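Soluble lytic murein transglycosylase (Escherichia coli, PDB 1QSA) cleaves the glycosidic bonds between N-acetylmuramic acid and N-acetylglucosamine in peptidoglycan, leaving a 1,6-anhydro bond in the muramic acid residue. Local coordinates at residues A272-R275 with D276-M280; E289-V292 with R293-L296; I251-L254 with R255-A259; D229-N232 with A233-I237. All coordinates share one frame; numbering follows the deposited sequence.

How the contacts relate
Four consecutive helices of one chain illustrate how an all-helical superhelix is held together by short-range contacts that also reach across to the next helix. In chain order come contact 4 (helix 230-243), contact 3 (248-260), contact 1 (269-280) and contact 2 (285-298). Contact 1 is the hub: its centre lies about 10 Å from that of contact 3, 13 Å from contact 2 and 14 Å from contact 4, and it touches all three. Contacts 3 and 4 also meet, through Val258, whereas contact 2 touches neither, its centre about 22 Å from that of contact 4. The four thus probably help set how successive helices of the superhelix pack, away from the predicted active-site residue Glu478.

Contact 1. Residues A272-R275 with D276-M280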
# COMPACT_ATOMS: atom_id res chain seq x y z
N ALA A 272 1.94 2.13 -33.83
CA ALA A 272 2.78 3.14 -33.18
C ALA A 272 2.43 4.55 -33.65
O ALA A 272 2.43 5.50 -32.86
CB ALA A 272 4.26 2.85 -33.40
N LYS A 273 2.15 4.70 -34.95
CA LYS A 273 1.78 5.99 -35.51
C LYS A 273 0.42 6.44 -34.96
O LYS A 273 0.23 7.60 -34.58
CB LYS A 273 1.73 5.90 -37.04
CG LYS A 273 1.30 7.17 -37.74
CD LYS A 273 1.36 6.98 -39.26
CE LYS A 273 0.89 8.21 -40.00
NZ LYS A 273 0.95 8.00 -41.48
N TRP A 274 -0.52 5.50 -34.90
CA TRP A 274 -1.86 5.79 -34.39
C TRP A 274 -1.74 6.17 -32.91
O TRP A 274 -2.34 7.14 -32.47
CB TRP A 274 -2.75 4.56 -34.54
CG TRP A 274 -4.18 4.81 -34.17
CD1 TRP A 274 -5.18 5.19 -35.02
CD2 TRP A 274 -4.76 4.75 -32.86
NE1 TRP A 274 -6.35 5.38 -34.31
CE2 TRP A 274 -6.12 5.12 -32.99
CE3 TRP A 274 -4.27 4.42 -31.59
CZ2 TRP A 274 -7.00 5.17 -31.89
CZ3 TRP A 274 -5.14 4.48 -30.49
CH2 TRP A 274 -6.49 4.85 -30.66
N ARG A 275 -0.96 5.40 -32.16
CA ARG A 275 -0.75 5.64 -30.73
C ARG A 275 -0.18 7.03 -30.48
O ARG A 275 -0.68 7.77 -29.63
CB ARG A 275 0.20 4.59 -30.14
CG ARG A 275 0.60 4.83 -28.69
CD ARG A 275 1.88 4.09 -28.33
NE ARG A 275 3.01 4.62 -29.10
CZ ARG A 275 4.02 3.91 -29.59
NH1 ARG A 275 4.11 2.60 -29.40
NH2 ARG A 275 4.96 4.53 -30.28
N ASP A 276 0.86 7.40 -31.22
CA ASP A 276 1.47 8.71 -31.02
C ASP A 276 0.57 9.87 -31.39
O ASP A 276 0.66 10.95 -30.79
CB ASP A 276 2.85 8.79 -31.69
CG ASP A 276 3.88 7.93 -30.98
OD1 ASP A 276 3.59 7.42 -29.87
OD2 ASP A 276 4.98 7.75 -31.52
N ASP A 277 -0.30 9.67 -32.38
CA ASP A 277 -1.24 10.71 -32.78
C ASP A 277 -2.24 10.85 -31.63
O ASP A 277 -2.58 11.96 -31.23
CB ASP A 277 -1.96 10.33 -34.08
CG ASP A 277 -3.11 11.28 -34.41
OD1 ASP A 277 -2.86 12.37 -34.98
OD2 ASP A 277 -4.28 10.94 -34.09
N ALA A 278 -2.69 9.72 -31.08
CA ALA A 278 -3.63 9.73 -29.97
C ALA A 278 -3.04 10.45 -28.76
O ALA A 278 -3.70 11.31 -28.16
CB ALA A 278 -4.04 8.30 -29.60
N ILE A 279 -1.78 10.15 -28.43
CA ILE A 279 -1.15 10.79 -27.28
C ILE A 279 -0.94 12.29 -27.50
O ILE A 279 -1.05 13.08 -26.56
CB ILE A 279 0.16 10.09 -26.87
CG1 ILE A 279 -0.11 8.62 -26.55
CG2 ILE A 279 0.73 10.74 -25.59
CD1 ILE A 279 1.12 7.79 -26.34
N MET A 280 -0.68 12.69 -28.75
CA MET A 280 -0.50 14.11 -29.08
C MET A 280 -1.78 14.90 -28.82
O MET A 280 -1.73 16.08 -28.48
CB MET A 280 -0.10 14.27 -30.56
CG MET A 280 1.36 13.95 -30.86
SD MET A 280 2.50 15.07 -30.03
CE MET A 280 2.33 16.56 -31.03
O HOH W 1 -4.92 8.26 -33.17
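Asp276 N donates to Ala272 O, and Asp277, Ala278 and Ile279 repeat this i to i+4 bond along the last turns of helix 269-280. On one flank, Arg275 and Asp276 run side by side and point the same way. The guanidinium turns two nitrogens to a single oxygen: NE of Arg275 lies 3.0 Å from OD1 of Asp276 and NH2 of Arg275 3.2 Å from that same OD1, both reaching it from one face of the carboxylate, while OD1 lies in the guanidinium plane. The two planes are 45° apart; NH2 also makes a weak bond to OD2. The bend at chi3 of Arg275 (65°) folds the guanidinium back over CA of Ala272. NH1 donates to Leu262 O, and Arg291 adds a salt bridge to OD1, so two arginines share one aspartate. On another flank, CB of Ala278 sits over one face of the Trp274 ring, 4.1 Å from CZ3. A water spans Trp274 O and OD2 of Asp277, whose carboxylate also pairs with Arg281. The arrangement is that of a helix of the alpha-superhelix whose i to i+4 backbone bonds are accompanied by an ion pair that continues onto helix 285-298.

Contact 2. Residues E289-V292 with R293-L296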
# COMPACT_ATOMS: atom_id res chain seq x y z
N GLU A 289 3.43 10.72 -19.66
CA GLU A 289 4.59 10.26 -18.89
C GLU A 289 4.99 8.85 -19.29
O GLU A 289 6.19 8.53 -19.36
CB GLU A 289 4.30 10.32 -17.38
CG GLU A 289 4.28 11.75 -16.84
CD GLU A 289 3.91 11.82 -15.37
OE1 GLU A 289 2.99 11.08 -14.95
OE2 GLU A 289 4.54 12.61 -14.64
N ARG A 290 4.00 7.99 -19.54
CA ARG A 290 4.31 6.62 -19.96
C ARG A 290 5.03 6.66 -21.32
O ARG A 290 5.96 5.88 -21.55
CB ARG A 290 3.04 5.76 -20.06
CG ARG A 290 3.29 4.30 -20.51
CD ARG A 290 4.25 3.55 -19.57
NE ARG A 290 4.60 2.21 -20.05
CZ ARG A 290 5.66 1.93 -20.80
NH1 ARG A 290 6.50 2.89 -21.16
NH2 ARG A 290 5.90 0.68 -21.19
N ARG A 291 4.63 7.59 -22.19
CA ARG A 291 5.25 7.75 -23.51
C ARG A 291 6.69 8.27 -23.36
O ARG A 291 7.57 7.90 -24.14
CB ARG A 291 4.42 8.67 -24.39
CG ARG A 291 4.92 8.75 -25.83
CD ARG A 291 5.07 7.38 -26.46
NE ARG A 291 5.59 7.43 -27.83
CZ ARG A 291 6.88 7.46 -28.14
NH1 ARG A 291 7.80 7.51 -27.19
NH2 ARG A 291 7.24 7.50 -29.42
N VAL A 292 6.91 9.16 -22.39
CA VAL A 292 8.26 9.68 -22.12
C VAL A 292 9.13 8.50 -21.67
O VAL A 292 10.30 8.38 -22.07
CB VAL A 292 8.23 10.74 -20.96
CG1 VAL A 292 9.64 11.05 -20.47
CG2 VAL A 292 7.55 12.03 -21.44
N ARG A 293 8.56 7.63 -20.83
CA ARG A 293 9.31 6.47 -20.35
C ARG A 293 9.66 5.51 -21.48
O ARG A 293 10.74 4.91 -21.46
CB ARG A 293 8.57 5.76 -19.21
CG ARG A 293 8.56 6.59 -17.92
CD ARG A 293 8.04 5.84 -16.70
NE ARG A 293 8.23 6.67 -15.51
CZ ARG A 293 7.31 7.48 -14.99
NH1 ARG A 293 6.07 7.48 -15.46
NH2 ARG A 293 7.60 8.23 -13.93
N MET A 294 8.79 5.43 -22.48
CA MET A 294 9.05 4.58 -23.65
C MET A 294 10.29 5.12 -24.39
O MET A 294 11.14 4.36 -24.83
CB MET A 294 7.86 4.55 -24.61
CG MET A 294 8.16 3.80 -25.91
SD MET A 294 6.74 3.70 -27.00
CE MET A 294 6.03 2.17 -26.46
N ALA A 295 10.37 6.44 -24.53
CA ALA A 295 11.51 7.07 -25.19
C ALA A 295 12.78 6.81 -24.38
O ALA A 295 13.83 6.48 -24.94
CB ALA A 295 11.27 8.58 -25.34
N LEU A 296 12.70 6.95 -23.05
CA LEU A 296 13.86 6.71 -22.19
C LEU A 296 14.30 5.24 -22.24
O LEU A 296 15.49 4.93 -22.23
CB LEU A 296 13.54 7.05 -20.73
CG LEU A 296 13.52 8.53 -20.35
CD1 LEU A 296 13.09 8.68 -18.89
CD2 LEU A 296 14.90 9.16 -20.58
O HOH W 2 3.67 8.53 -14.20
O HOH W 3 5.94 10.51 -13.10
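Arg293 meets Glu289 one turn earlier in helix 285-298, and its side chain can be followed outward along that turn. CB of Arg293 packs 3.5 Å from Arg290 O. CG of Arg293 lies 3.4 Å from Glu289 O, which also accepts the backbone N-H of Arg293. Because CG stands anti to the carbonyl carbon (chi1 -70°) and the chain then runs extended to NE, the guanidinium is carried back along the helix to Glu289, where NH1 of Arg293 comes 3.9 Å from CB of Glu289. The opposite charges do not touch: OE1 of Glu289 and NH1 of Arg293 stay 4.8 Å apart. One water bridges them, accepting from NH1 of Arg293 and donating to OE1; a second accepts from NH2 and gives a weak bond to OE2. Glu577 forms a salt bridge with NH2, while Lys318 and Trp321 also hold OE2 of Glu289. Further round the helix, SD of Met294 lies over one face of the Arg291 guanidinium, 3.9 Å from CZ. The helix thus sits between helix 269-280, reached by Arg291 and Met294, and helices 301-310 and 319-331, where Val292 meets Trp307 and Trp321.

Contact 3. Residues I251-L254 with R255-A259; sequences IQEL and RDIVA
Arg255, first in the 255-259 segment, turns back to both Ile251 and Gln252. Its backbone N donates to Ile251 O, and its extended chain sets the guanidinium beneath CG2 of Ile251, which stands 3.6 Å above the plane toward the rim. At the guanidinium edge, NH1 of Arg255 gives a 2.9 Å bond to OE1 of Gln252, bent to 146° at the hydrogen. Next comes Asp256, whose N donates to Gln252 O and whose OD1 accepts from NE2 of Gln252 at 2.9 Å, on the syn side but out of the carboxylate plane. Gln252 can serve both because its chain bends at chi2 (55°), laying the amide across the two neighbours with oxygen toward one and nitrogen toward the other. NE2 also donates to Ala278 O, and Ser282 bonds to Asp256 OD1. With an alanine here instead of Gln252, Arg255 NH1 and Asp256 OD1 are likely to lose a partner each, and Ala278 O its donor from this helix. Ile257 then brings CD1 to 4.1 Å from CG of Glu253, and its N bonds to Glu253 O. Val258 N likewise meets Leu254 O, and CG2 of Val258 packs 3.6 Å from that oxygen. The bridging amide, flanked by an arginine and an aspartate of its own helix, ties helix 248-260 to the next helix, 269-280, within the alpha-superhelix.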
# COMPACT_ATOMS: atom_id res chain seq x y z
N ILE A 251 -14.48 10.53 -27.01
CA ILE A 251 -13.72 9.81 -28.02
C ILE A 251 -12.24 9.80 -27.63
O ILE A 251 -11.56 8.77 -27.76
CB ILE A 251 -13.90 10.44 -29.43
CG1 ILE A 251 -15.37 10.34 -29.86
CG2 ILE A 251 -13.02 9.72 -30.45
CD1 ILE A 251 -15.70 11.08 -31.18
N GLN A 252 -11.74 10.92 -27.11
CA GLN A 252 -10.34 10.98 -26.70
C GLN A 252 -10.06 10.03 -25.54
O GLN A 252 -8.98 9.46 -25.46
CB GLN A 252 -9.91 12.41 -26.33
CG GLN A 252 -8.38 12.56 -26.07
CD GLN A 252 -7.51 12.08 -27.24
OE1 GLN A 252 -7.83 12.29 -28.41
NE2 GLN A 252 -6.38 11.43 -26.92
N GLU A 253 -11.04 9.85 -24.65
CA GLU A 253 -10.85 8.92 -23.54
C GLU A 253 -10.65 7.53 -24.12
O GLU A 253 -9.81 6.76 -23.64
CB GLU A 253 -12.04 8.89 -22.56
CG GLU A 253 -11.80 7.86 -21.44
CD GLU A 253 -12.97 7.63 -20.49
OE1 GLU A 253 -14.12 7.93 -20.84
OE2 GLU A 253 -12.72 7.10 -19.38
N LEU A 254 -11.42 7.20 -25.16
CA LEU A 254 -11.29 5.88 -25.78
C LEU A 254 -9.90 5.75 -26.42
O LEU A 254 -9.28 4.69 -26.34
CB LEU A 254 -12.37 5.66 -26.84
CG LEU A 254 -13.83 5.68 -26.38
CD1 LEU A 254 -14.70 5.24 -27.54
CD2 LEU A 254 -14.03 4.74 -25.17
N ARG A 255 -9.42 6.82 -27.05
CA ARG A 255 -8.10 6.80 -27.67
C ARG A 255 -7.03 6.58 -26.61
O ARG A 255 -6.11 5.79 -26.82
CB ARG A 255 -7.81 8.12 -28.40
CG ARG A 255 -8.56 8.29 -29.70
CD ARG A 255 -7.95 9.42 -30.52
NE ARG A 255 -8.83 9.79 -31.62
CZ ARG A 255 -9.61 10.86 -31.62
NH1 ARG A 255 -9.61 11.69 -30.59
NH2 ARG A 255 -10.39 11.11 -32.66
N ASP A 256 -7.17 7.26 -25.47
CA ASP A 256 -6.21 7.14 -24.35
C ASP A 256 -6.14 5.70 -23.86
O ASP A 256 -5.06 5.17 -23.59
CB ASP A 256 -6.61 8.04 -23.17
CG ASP A 256 -6.40 9.53 -23.43
OD1 ASP A 256 -5.86 9.92 -24.48
OD2 ASP A 256 -6.78 10.32 -22.55
N ILE A 257 -7.31 5.08 -23.71
CA ILE A 257 -7.41 3.70 -23.24
C ILE A 257 -6.61 2.75 -24.14
O ILE A 257 -5.84 1.92 -23.65
CB ILE A 257 -8.90 3.28 -23.17
CG1 ILE A 257 -9.56 3.96 -21.97
CG2 ILE A 257 -9.04 1.76 -23.11
CD1 ILE A 257 -11.07 3.91 -22.00
N VAL A 258 -6.76 2.91 -25.45
CA VAL A 258 -6.05 2.06 -26.40
C VAL A 258 -4.55 2.35 -26.41
O VAL A 258 -3.73 1.42 -26.40
CB VAL A 258 -6.64 2.20 -27.81
CG1 VAL A 258 -5.78 1.46 -28.84
CG2 VAL A 258 -8.05 1.62 -27.83
N ALA A 259 -4.19 3.63 -26.38
CA ALA A 259 -2.79 4.05 -26.39
C ALA A 259 -1.99 3.42 -25.25
O ALA A 259 -0.83 3.06 -25.43
CB ALA A 259 -2.68 5.57 -26.35

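Contact 4. Residues D229-N232 with A233-I237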
# COMPACT_ATOMS: atom_id res chain seq x y z
N ASP A 229 -7.17 -7.33 -26.06
CA ASP A 229 -6.75 -7.19 -27.46
C ASP A 229 -6.78 -5.71 -27.85
O ASP A 229 -7.83 -5.17 -28.23
CB ASP A 229 -7.72 -8.00 -28.33
CG ASP A 229 -7.28 -8.13 -29.78
OD1 ASP A 229 -6.67 -7.20 -30.34
OD2 ASP A 229 -7.57 -9.19 -30.37
N ALA A 230 -5.62 -5.07 -27.79
CA ALA A 230 -5.50 -3.66 -28.11
C ALA A 230 -5.94 -3.29 -29.53
O ALA A 230 -6.50 -2.21 -29.74
CB ALA A 230 -4.07 -3.17 -27.85
N GLU A 231 -5.70 -4.18 -30.49
CA GLU A 231 -6.07 -3.92 -31.88
C GLU A 231 -7.58 -3.97 -32.09
O GLU A 231 -8.15 -3.13 -32.78
CB GLU A 231 -5.36 -4.89 -32.83
CG GLU A 231 -5.61 -4.62 -34.33
CD GLU A 231 -5.08 -3.28 -34.83
OE1 GLU A 231 -4.48 -2.51 -34.05
OE2 GLU A 231 -5.26 -2.98 -36.03
N ASN A 232 -8.23 -4.96 -31.47
CA ASN A 232 -9.68 -5.10 -31.56
C ASN A 232 -10.31 -3.81 -31.03
O ASN A 232 -11.23 -3.26 -31.64
CB ASN A 232 -10.14 -6.31 -30.73
CG ASN A 232 -11.63 -6.55 -30.83
OD1 ASN A 232 -12.29 -6.84 -29.84
ND2 ASN A 232 -12.18 -6.43 -32.04
N ALA A 233 -9.78 -3.30 -29.92
CA ALA A 233 -10.30 -2.06 -29.34
C ALA A 233 -10.02 -0.84 -30.22
O ALA A 233 -10.88 0.02 -30.40
CB ALA A 233 -9.70 -1.86 -27.94
N ARG A 234 -8.81 -0.77 -30.77
CA ARG A 234 -8.45 0.37 -31.63
C ARG A 234 -9.39 0.48 -32.82
O ARG A 234 -9.89 1.56 -33.13
CB ARG A 234 -7.00 0.22 -32.12
CG ARG A 234 -6.46 1.44 -32.86
CD ARG A 234 -5.03 1.20 -33.35
NE ARG A 234 -5.01 0.29 -34.49
CZ ARG A 234 -5.10 0.69 -35.76
NH1 ARG A 234 -5.19 1.98 -36.04
NH2 ARG A 234 -5.09 -0.21 -36.73
N LEU A 235 -9.68 -0.66 -33.44
CA LEU A 235 -10.55 -0.72 -34.62
C LEU A 235 -12.02 -0.46 -34.33
O LEU A 235 -12.78 -0.08 -35.22
CB LEU A 235 -10.39 -2.08 -35.30
CG LEU A 235 -9.03 -2.33 -35.94
CD1 LEU A 235 -8.98 -3.75 -36.47
CD2 LEU A 235 -8.76 -1.31 -37.04
N MET A 236 -12.42 -0.65 -33.07
CA MET A 236 -13.81 -0.45 -32.65
C MET A 236 -14.21 1.00 -32.36
O MET A 236 -15.41 1.31 -32.34
CB MET A 236 -14.07 -1.29 -31.40
CG MET A 236 -15.51 -1.28 -30.93
SD MET A 236 -15.69 -2.00 -29.29
CE MET A 236 -15.03 -3.63 -29.55
N ILE A 237 -13.24 1.88 -32.15
CA ILE A 237 -13.55 3.25 -31.80
C ILE A 237 -14.57 3.96 -32.70
O ILE A 237 -15.52 4.56 -32.19
CB ILE A 237 -12.28 4.11 -31.57
CG1 ILE A 237 -11.51 3.58 -30.36
CG2 ILE A 237 -12.65 5.57 -31.36
CD1 ILE A 237 -10.23 4.36 -30.04
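A salt bridge three residues apart, a surface contact in the first turn of helix 230-243 of the alpha-superhelix, joins Glu231 to Arg234 just after the helix is capped. The carboxylate and guanidinium meet side-on: NE of Arg234 lies 2.9 Å from OE1 of Glu231, and NH2 of Arg234 is likewise 2.9 Å from OE2. Both bonds are nearly straight, the one from NE reaching 171° at the hydrogen, and both oxygens are met on their syn sides, though tilted out of the carboxylate plane. The planes are 32° apart, yet the carboxylate carbon lies at the guanidinium edge, in its plane. The bend at chi2 of Glu231 (64°) swings its carboxylate along the helix, and the bend at chi3 of Arg234 turns NE and NH2 to it. CD1 of Leu235 also rests 3.8 Å from OE2 of Glu231. At the helix start, OD1 of Asp229 takes the backbone N-H of Asn232 at 3.0 Å, an N-cap bond made from above the carboxylate plane. Outside the segments, Gln271 donates to OE1 of Glu231, and Arg234 makes a cation-pi contact with Trp274. Were Glu231 replaced by an alanine, the Arg234 guanidinium would be likely to lose both its acceptors here and turn more freely from Trp274. With two bonds to one carboxylate, the arginine's rotation is probably restricted, and its charge is probably partly neutralised where it lies against the indole.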